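Local coordinates for protein Non-reducing end beta-L-arabinofuranosidase (Bacteroides thetaiotaomicron, PDB 5MQO) that is a GH127 family glycoside hydrolase, probably cleaving glycosidic bonds of plant pectin as an aceric acidase, at residues Met251-Gly256 with Val310-Gly315; Met335-Ala340 with Asn431-Ser436; Gly342-Gly347 with Pro370-Asn375. All blocks are in the same frame, centred on the assembly; numbering follows the deposited sequence.

Contact 1 lies about 35 Å, centre to centre, from contact 2 and about 34 Å from contact 3. It joins two helix ends of the catalytic region and is partly buried. Its chemistry is ionic, with Arg253 and Glu313 at its middle. Contacts 2 and 3 are neighbours, with centres about 10 Å apart, and both use the loop between helix 317-333 and strand 347-349. Contact 2 is the buried one and is apolar, with Leu433 against a turn. Contact 3 is partly buried and mixed, with aliphatic groups resting on amide and carbonyl atoms. It is nested within the chain loop that contact 2 closes, and the two touch at Tyr336 and at the Leu433 and Asn375 backbones.

Contact 1: Met251-Gly256 with Val310-Gly315; sequences MYRATG and VYAETG
A salt bridge between Arg253 and Glu313 joins the C-terminal ends of helix 243-255 and helix 297-314, in the helical catalytic region of this six-hairpin clan enzyme. The axes of the two helix ends come within 12.0 Å, so long side chains must span the gap. Arg253 reaches across with its chain extended from CG to NE. Its NE donates to Glu313 OE2 at 2.7 Å. The bond is nearly straight, with an N-H...O angle of 163°, and OE2 lies in the guanidinium plane. A second, weak bond runs from Arg253 NH2 to the same OE2 at 3.2 Å. The guanidinium and carboxylate planes stand 60° apart. This is not a coplanar, bidentate pairing, since both nitrogens go to one oxygen. Glu313 bends at its second torsion (chi2 -55°), which helps to bring OE1 to Tyr252. There OE1 sits at the ring edge, 3.6 Å from Tyr252 CE2, near the ring plane. The methyl of Ala312 also packs at the guanidinium edge, with CB 3.5 Å from Arg253 NH2.

Ser31 OG is a further hydrogen-bond partner of Glu313 OE2. Arg253 NH1 forms a salt bridge with Glu250, and NH2, which is only weakly bonded to OE2, forms one with Asp309. With an alanine at the place of Arg253, the buried carboxylate of Glu313 would probably lose its countercharge and be left with Ser31 as a partner, and a gap would be likely beside Ala312.

Arg253 has salt-bridge partners in three acidic side chains, Glu313, Glu250 and Asp309, which probably stabilises its positive charge. The grip on OE2 should in turn favour the ionised form of Glu313.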
# COMPACT_ATOMS: atom_id res chain seq x y z
N MET A 251 8.01 17.59 -7.00
CA MET A 251 8.95 18.70 -7.07
C MET A 251 8.31 19.98 -7.51
O MET A 251 8.70 21.04 -7.01
CB MET A 251 10.12 18.39 -7.98
CG MET A 251 11.27 17.80 -7.20
SD MET A 251 12.13 19.10 -6.30
CE MET A 251 13.33 18.04 -5.53
N TYR A 252 7.35 19.90 -8.43
CA TYR A 252 6.56 21.10 -8.79
C TYR A 252 5.81 21.61 -7.57
O TYR A 252 5.90 22.77 -7.22
CB TYR A 252 5.58 20.81 -9.91
CG TYR A 252 4.48 21.83 -10.09
CD1 TYR A 252 4.74 23.10 -10.62
CD2 TYR A 252 3.17 21.52 -9.76
CE1 TYR A 252 3.72 24.03 -10.80
CE2 TYR A 252 2.14 22.43 -9.93
CZ TYR A 252 2.40 23.69 -10.45
OH TYR A 252 1.34 24.55 -10.61
N ARG A 253 5.10 20.71 -6.90
CA ARG A 253 4.52 20.99 -5.60
C ARG A 253 5.46 21.65 -4.61
O ARG A 253 5.04 22.57 -3.93
CB ARG A 253 3.96 19.71 -4.95
CG ARG A 253 2.63 19.31 -5.58
CD ARG A 253 2.26 17.89 -5.27
NE ARG A 253 1.09 17.51 -6.03
CZ ARG A 253 0.62 16.26 -6.07
NH1 ARG A 253 1.21 15.31 -5.36
NH2 ARG A 253 -0.45 15.97 -6.80
N ALA A 254 6.70 21.20 -4.55
CA ALA A 254 7.67 21.75 -3.61
C ALA A 254 8.37 23.05 -4.05
O ALA A 254 8.92 23.74 -3.19
CB ALA A 254 8.71 20.72 -3.27
N THR A 255 8.38 23.37 -5.34
CA THR A 255 9.13 24.54 -5.83
C THR A 255 8.32 25.60 -6.56
O THR A 255 8.77 26.72 -6.67
CB THR A 255 10.22 24.12 -6.83
OG1 THR A 255 9.62 23.41 -7.93
CG2 THR A 255 11.28 23.25 -6.15
N GLY A 256 7.14 25.24 -7.08
CA GLY A 256 6.32 26.14 -7.89
C GLY A 256 6.85 26.29 -9.30
O GLY A 256 6.36 27.13 -10.05
N VAL A 310 -0.81 14.30 -11.81
CA VAL A 310 -0.95 15.33 -12.86
C VAL A 310 -2.36 15.86 -12.87
O VAL A 310 -2.54 17.09 -12.94
CB VAL A 310 -0.52 14.84 -14.25
CG1 VAL A 310 -0.92 15.85 -15.35
CG2 VAL A 310 0.99 14.58 -14.24
N TYR A 311 -3.36 14.97 -12.76
CA TYR A 311 -4.75 15.42 -12.72
C TYR A 311 -4.99 16.41 -11.58
O TYR A 311 -5.69 17.41 -11.77
CB TYR A 311 -5.75 14.26 -12.63
CG TYR A 311 -7.13 14.80 -12.46
CD1 TYR A 311 -7.85 15.28 -13.56
CD2 TYR A 311 -7.68 14.95 -11.18
CE1 TYR A 311 -9.11 15.85 -13.38
CE2 TYR A 311 -8.93 15.51 -11.00
CZ TYR A 311 -9.64 15.95 -12.09
OH TYR A 311 -10.85 16.49 -11.83
N ALA A 312 -4.40 16.16 -10.41
CA ALA A 312 -4.54 17.06 -9.26
C ALA A 312 -4.20 18.51 -9.59
O ALA A 312 -4.77 19.42 -9.00
CB ALA A 312 -3.66 16.60 -8.11
N GLU A 313 -3.24 18.68 -10.51
CA GLU A 313 -2.74 19.97 -10.92
C GLU A 313 -3.44 20.52 -12.14
O GLU A 313 -3.69 21.71 -12.17
CB GLU A 313 -1.21 19.91 -11.18
CG GLU A 313 -0.39 19.22 -10.08
CD GLU A 313 -0.60 19.82 -8.68
OE1 GLU A 313 -0.88 21.05 -8.57
OE2 GLU A 313 -0.46 19.05 -7.68
N THR A 314 -3.74 19.69 -13.14
CA THR A 314 -4.30 20.17 -14.45
C THR A 314 -5.83 20.18 -14.63
O THR A 314 -6.35 20.88 -15.51
CB THR A 314 -3.72 19.37 -15.66
OG1 THR A 314 -4.25 18.03 -15.69
CG2 THR A 314 -2.17 19.34 -15.63
N GLY A 315 -6.54 19.37 -13.84
CA GLY A 315 -8.00 19.24 -13.92
C GLY A 315 -8.53 18.74 -15.25
O GLY A 315 -9.69 18.96 -15.54

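Contact 2: Met335-Ala340 with Asn431-Ser436; sequences MYVTGA and NPLRIS
Leu433 packs its two methyls against the turn at Tyr336, Val337 and Thr338, and apolar contact carries the interface. Leu433 CD1 comes to 3.7 Å from Tyr336 CD2, approaching the ring obliquely. Leu433 CD2 lies 4.0 Å from the same Tyr336 CD2, so both branches of the leucine bear on one side of the tyrosine. Leu433 CD2 also meets Val337 CG1 at 4.3 Å. Thr338 adds a looser touch with OG1 near CD1. The Leu433 CG is anti to its carbonyl carbon (chi1 -82°), which carries both methyls toward the turn.

Polar bonds act around this packing. The Tyr336 hydroxyl is hydrogen-bonded to the carbonyl O of Pro374, which fixes the far end of the ring. Gly339 N donates to Tyr336 O at 2.8 Å and closes the turn, and Tyr336 N donates to Ala340 O, just beyond it, at 3.1 Å. Leu433 is itself held by backbone bonds with Asn375 and Val692. Its side chain also touches Val692 and Trp693 of strand 690-697.

Residues Tyr336 to Gly339 form a type I beta turn, and its last residue, Gly339, has left-handed backbone angles. With its two backbone bonds, this is the pattern of a type I turn with a G1 bulge. Here it packs on Leu433, the residue just ahead of strand 434-435, which pairs antiparallel with strand 690-697.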
# COMPACT_ATOMS: atom_id res chain seq x y z
N MET A 335 -7.88 -7.84 -8.93
CA MET A 335 -7.16 -7.57 -7.69
C MET A 335 -7.42 -8.70 -6.76
O MET A 335 -8.57 -9.12 -6.59
CB MET A 335 -7.66 -6.30 -7.06
CG MET A 335 -7.02 -5.96 -5.73
SD MET A 335 -7.61 -4.38 -5.12
CE MET A 335 -9.10 -4.94 -4.32
N TYR A 336 -6.37 -9.18 -6.11
CA TYR A 336 -6.55 -10.17 -5.07
C TYR A 336 -7.24 -9.55 -3.83
O TYR A 336 -7.16 -8.34 -3.60
CB TYR A 336 -5.23 -10.82 -4.72
CG TYR A 336 -4.73 -11.67 -5.82
CD1 TYR A 336 -3.93 -11.16 -6.84
CD2 TYR A 336 -5.03 -13.01 -5.85
CE1 TYR A 336 -3.44 -11.98 -7.87
CE2 TYR A 336 -4.58 -13.84 -6.87
CZ TYR A 336 -3.78 -13.34 -7.88
OH TYR A 336 -3.33 -14.19 -8.88
N VAL A 337 -7.90 -10.39 -3.04
CA VAL A 337 -8.62 -9.95 -1.82
C VAL A 337 -7.76 -9.23 -0.77
O VAL A 337 -8.29 -8.51 0.05
CB VAL A 337 -9.36 -11.16 -1.20
CG1 VAL A 337 -8.35 -12.13 -0.60
CG2 VAL A 337 -10.39 -10.72 -0.15
N THR A 338 -6.45 -9.43 -0.82
CA THR A 338 -5.46 -8.71 -0.02
C THR A 338 -5.00 -7.36 -0.60
O THR A 338 -4.12 -6.70 -0.03
CB THR A 338 -4.19 -9.58 0.11
OG1 THR A 338 -3.64 -9.85 -1.18
CG2 THR A 338 -4.51 -10.89 0.78
N GLY A 339 -5.57 -6.96 -1.74
CA GLY A 339 -5.17 -5.71 -2.43
C GLY A 339 -4.01 -5.88 -3.41
O GLY A 339 -3.66 -4.95 -4.13
N ALA A 340 -3.45 -7.08 -3.48
CA ALA A 340 -2.22 -7.28 -4.24
C ALA A 340 -2.57 -7.34 -5.71
O ALA A 340 -3.70 -7.66 -6.05
CB ALA A 340 -1.49 -8.54 -3.80
N ASN A 431 4.15 -12.32 -3.06
CA ASN A 431 3.15 -12.49 -2.02
C ASN A 431 2.05 -13.46 -2.48
O ASN A 431 0.92 -13.04 -2.76
CB ASN A 431 2.54 -11.16 -1.67
CG ASN A 431 3.48 -10.30 -0.91
OD1 ASN A 431 3.61 -10.42 0.31
ND2 ASN A 431 4.16 -9.44 -1.61
N PRO A 432 2.35 -14.77 -2.52
CA PRO A 432 1.36 -15.73 -2.96
C PRO A 432 0.19 -15.86 -1.99
O PRO A 432 0.31 -15.49 -0.82
CB PRO A 432 2.16 -17.05 -3.01
CG PRO A 432 3.20 -16.90 -1.97
CD PRO A 432 3.49 -15.43 -1.85
N LEU A 433 -0.93 -16.39 -2.48
CA LEU A 433 -2.07 -16.73 -1.63
C LEU A 433 -2.20 -18.21 -1.32
O LEU A 433 -3.23 -18.63 -0.82
CB LEU A 433 -3.34 -16.23 -2.29
CG LEU A 433 -3.65 -14.75 -2.06
CD1 LEU A 433 -2.82 -13.85 -3.00
CD2 LEU A 433 -5.17 -14.53 -2.18
N ARG A 434 -1.18 -18.99 -1.65
CA ARG A 434 -1.14 -20.43 -1.39
C ARG A 434 0.29 -20.99 -1.54
O ARG A 434 0.99 -20.68 -2.53
CB ARG A 434 -2.09 -21.23 -2.34
CG ARG A 434 -2.23 -22.72 -2.02
CD ARG A 434 -3.49 -23.39 -2.55
NE ARG A 434 -4.74 -22.63 -2.31
CZ ARG A 434 -5.84 -22.64 -3.10
NH1 ARG A 434 -5.92 -23.36 -4.24
NH2 ARG A 434 -6.89 -21.90 -2.76
N ILE A 435 0.71 -21.79 -0.56
CA ILE A 435 1.87 -22.67 -0.72
C ILE A 435 1.38 -24.09 -0.54
O ILE A 435 0.82 -24.42 0.49
CB ILE A 435 2.96 -22.40 0.35
CG1 ILE A 435 3.44 -20.94 0.32
CG2 ILE A 435 4.14 -23.36 0.18
CD1 ILE A 435 4.30 -20.58 -0.87
N SER A 436 1.64 -24.92 -1.53
CA SER A 436 1.38 -26.35 -1.43
C SER A 436 2.68 -27.09 -1.59
O SER A 436 3.37 -26.90 -2.58
CB SER A 436 0.42 -26.77 -2.53
OG SER A 436 0.44 -28.18 -2.73

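Contact 3: Gly342-Gly347 with Pro370-Asn375; sequences GALYDG and PYQLPN
Leu344 and Gln372 cross at about a right angle, with a leucine methyl set against the glutamine amide. Leu344 CD2 lies 3.6 Å from Gln372 NE2. It is 3.8 Å from Gln372 CD and equally 3.8 Å from Gln372 OE1. The methyl therefore meets the whole amide group, from a position well off its plane. Gln372 is stretched out to make this touch: CG is anti to the backbone N (chi1 175°), and the chain stays extended beyond it. The amide is steadied by its own side of the contact, because Gln372 OE1 is hydrogen-bonded to the backbone N of Arg369.

The second meeting place is Ala343, whose methyl points at the other segment. Ala343 CB rests 3.4 Å from the backbone O of Gln372. The same CB is 4.1 Å from Pro374 CD, so the methyl faces the carbonyl and the proline ring together. Pro374 also approaches from its ring tip, with CG 3.7 Å from Ala343 O. The backbones come close here: the CA atoms of Ala343 and Leu373 are 6.0 Å apart.

Ala343 and Leu344 both face Ser366 and form a classic beta bulge. The bulge lies beside the loop that leads from strand 361-364 to helix 382-399. Leu344 also touches Val363 of that strand.

Between the two segments the contact rests on van der Waals packing, with aliphatic carbons laid on amide and carbonyl groups, while the Gln372 oxygen finds its polar partner on its own side.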
# COMPACT_ATOMS: atom_id res chain seq x y z
N GLY A 342 -1.18 -8.43 -9.74
CA GLY A 342 -0.31 -9.12 -10.65
C GLY A 342 -0.39 -10.61 -10.41
O GLY A 342 0.27 -11.14 -9.53
N ALA A 343 -1.20 -11.25 -11.24
CA ALA A 343 -1.49 -12.67 -11.26
C ALA A 343 -0.50 -13.53 -12.01
O ALA A 343 -0.53 -14.75 -11.83
CB ALA A 343 -2.82 -12.84 -11.95
N LEU A 344 0.30 -12.95 -12.91
CA LEU A 344 1.11 -13.74 -13.87
C LEU A 344 2.56 -13.42 -13.65
O LEU A 344 2.95 -12.26 -13.68
CB LEU A 344 0.76 -13.45 -15.33
CG LEU A 344 -0.72 -13.44 -15.74
CD1 LEU A 344 -0.88 -12.76 -17.09
CD2 LEU A 344 -1.34 -14.83 -15.80
N TYR A 345 3.34 -14.46 -13.42
CA TYR A 345 4.80 -14.41 -13.55
C TYR A 345 5.12 -14.10 -15.02
O TYR A 345 5.89 -13.18 -15.30
CB TYR A 345 5.44 -15.75 -13.12
CG TYR A 345 5.52 -16.01 -11.60
CD1 TYR A 345 4.37 -16.12 -10.80
CD2 TYR A 345 6.76 -16.15 -10.96
CE1 TYR A 345 4.47 -16.35 -9.43
CE2 TYR A 345 6.85 -16.38 -9.60
CZ TYR A 345 5.71 -16.48 -8.84
OH TYR A 345 5.83 -16.70 -7.49
N ASP A 346 4.54 -14.86 -15.94
CA ASP A 346 4.75 -14.69 -17.38
C ASP A 346 3.44 -14.92 -18.09
O ASP A 346 2.64 -15.71 -17.62
CB ASP A 346 5.73 -15.72 -17.93
CG ASP A 346 7.09 -15.70 -17.24
OD1 ASP A 346 7.88 -14.72 -17.31
OD2 ASP A 346 7.40 -16.74 -16.65
N GLY A 347 3.21 -14.30 -19.23
CA GLY A 347 2.01 -14.60 -20.01
C GLY A 347 1.94 -13.80 -21.30
O GLY A 347 2.95 -13.24 -21.77
N PRO A 370 -9.45 -10.55 -16.97
CA PRO A 370 -10.42 -10.31 -15.92
C PRO A 370 -10.79 -11.61 -15.17
O PRO A 370 -10.86 -12.69 -15.77
CB PRO A 370 -11.65 -9.78 -16.69
CG PRO A 370 -11.18 -9.38 -18.04
CD PRO A 370 -9.76 -9.82 -18.20
N TYR A 371 -10.98 -11.49 -13.85
CA TYR A 371 -11.22 -12.63 -12.98
C TYR A 371 -10.19 -13.78 -13.04
O TYR A 371 -10.51 -14.91 -12.63
CB TYR A 371 -12.63 -13.16 -13.21
CG TYR A 371 -13.64 -12.07 -13.28
CD1 TYR A 371 -14.04 -11.37 -12.13
CD2 TYR A 371 -14.17 -11.68 -14.51
CE1 TYR A 371 -14.96 -10.32 -12.21
CE2 TYR A 371 -15.11 -10.66 -14.59
CZ TYR A 371 -15.49 -9.97 -13.44
OH TYR A 371 -16.39 -8.95 -13.57
N GLN A 372 -8.98 -13.53 -13.53
CA GLN A 372 -7.96 -14.58 -13.51
C GLN A 372 -7.11 -14.37 -12.27
O GLN A 372 -6.16 -13.57 -12.27
CB GLN A 372 -7.10 -14.56 -14.78
CG GLN A 372 -5.95 -15.55 -14.78
CD GLN A 372 -5.10 -15.47 -16.03
OE1 GLN A 372 -5.05 -14.45 -16.75
NE2 GLN A 372 -4.41 -16.56 -16.31
N LEU A 373 -7.47 -15.07 -11.19
CA LEU A 373 -6.86 -14.83 -9.88
C LEU A 373 -6.29 -16.07 -9.19
O LEU A 373 -6.65 -16.35 -8.05
CB LEU A 373 -7.85 -14.10 -8.98
CG LEU A 373 -8.28 -12.73 -9.56
CD1 LEU A 373 -9.52 -12.20 -8.85
CD2 LEU A 373 -7.13 -11.73 -9.52
N PRO A 374 -5.36 -16.79 -9.85
CA PRO A 374 -4.75 -17.98 -9.25
C PRO A 374 -4.02 -17.69 -7.94
O PRO A 374 -3.66 -16.57 -7.66
CB PRO A 374 -3.72 -18.38 -10.31
CG PRO A 374 -3.32 -17.09 -10.95
CD PRO A 374 -4.65 -16.41 -11.10
N ASN A 375 -3.76 -18.72 -7.18
CA ASN A 375 -3.40 -18.60 -5.81
C ASN A 375 -1.94 -18.97 -5.60
O ASN A 375 -1.17 -18.14 -5.10
CB ASN A 375 -4.30 -19.51 -4.98
CG ASN A 375 -5.72 -18.98 -4.85
OD1 ASN A 375 -6.65 -19.40 -5.55
ND2 ASN A 375 -5.90 -18.06 -3.90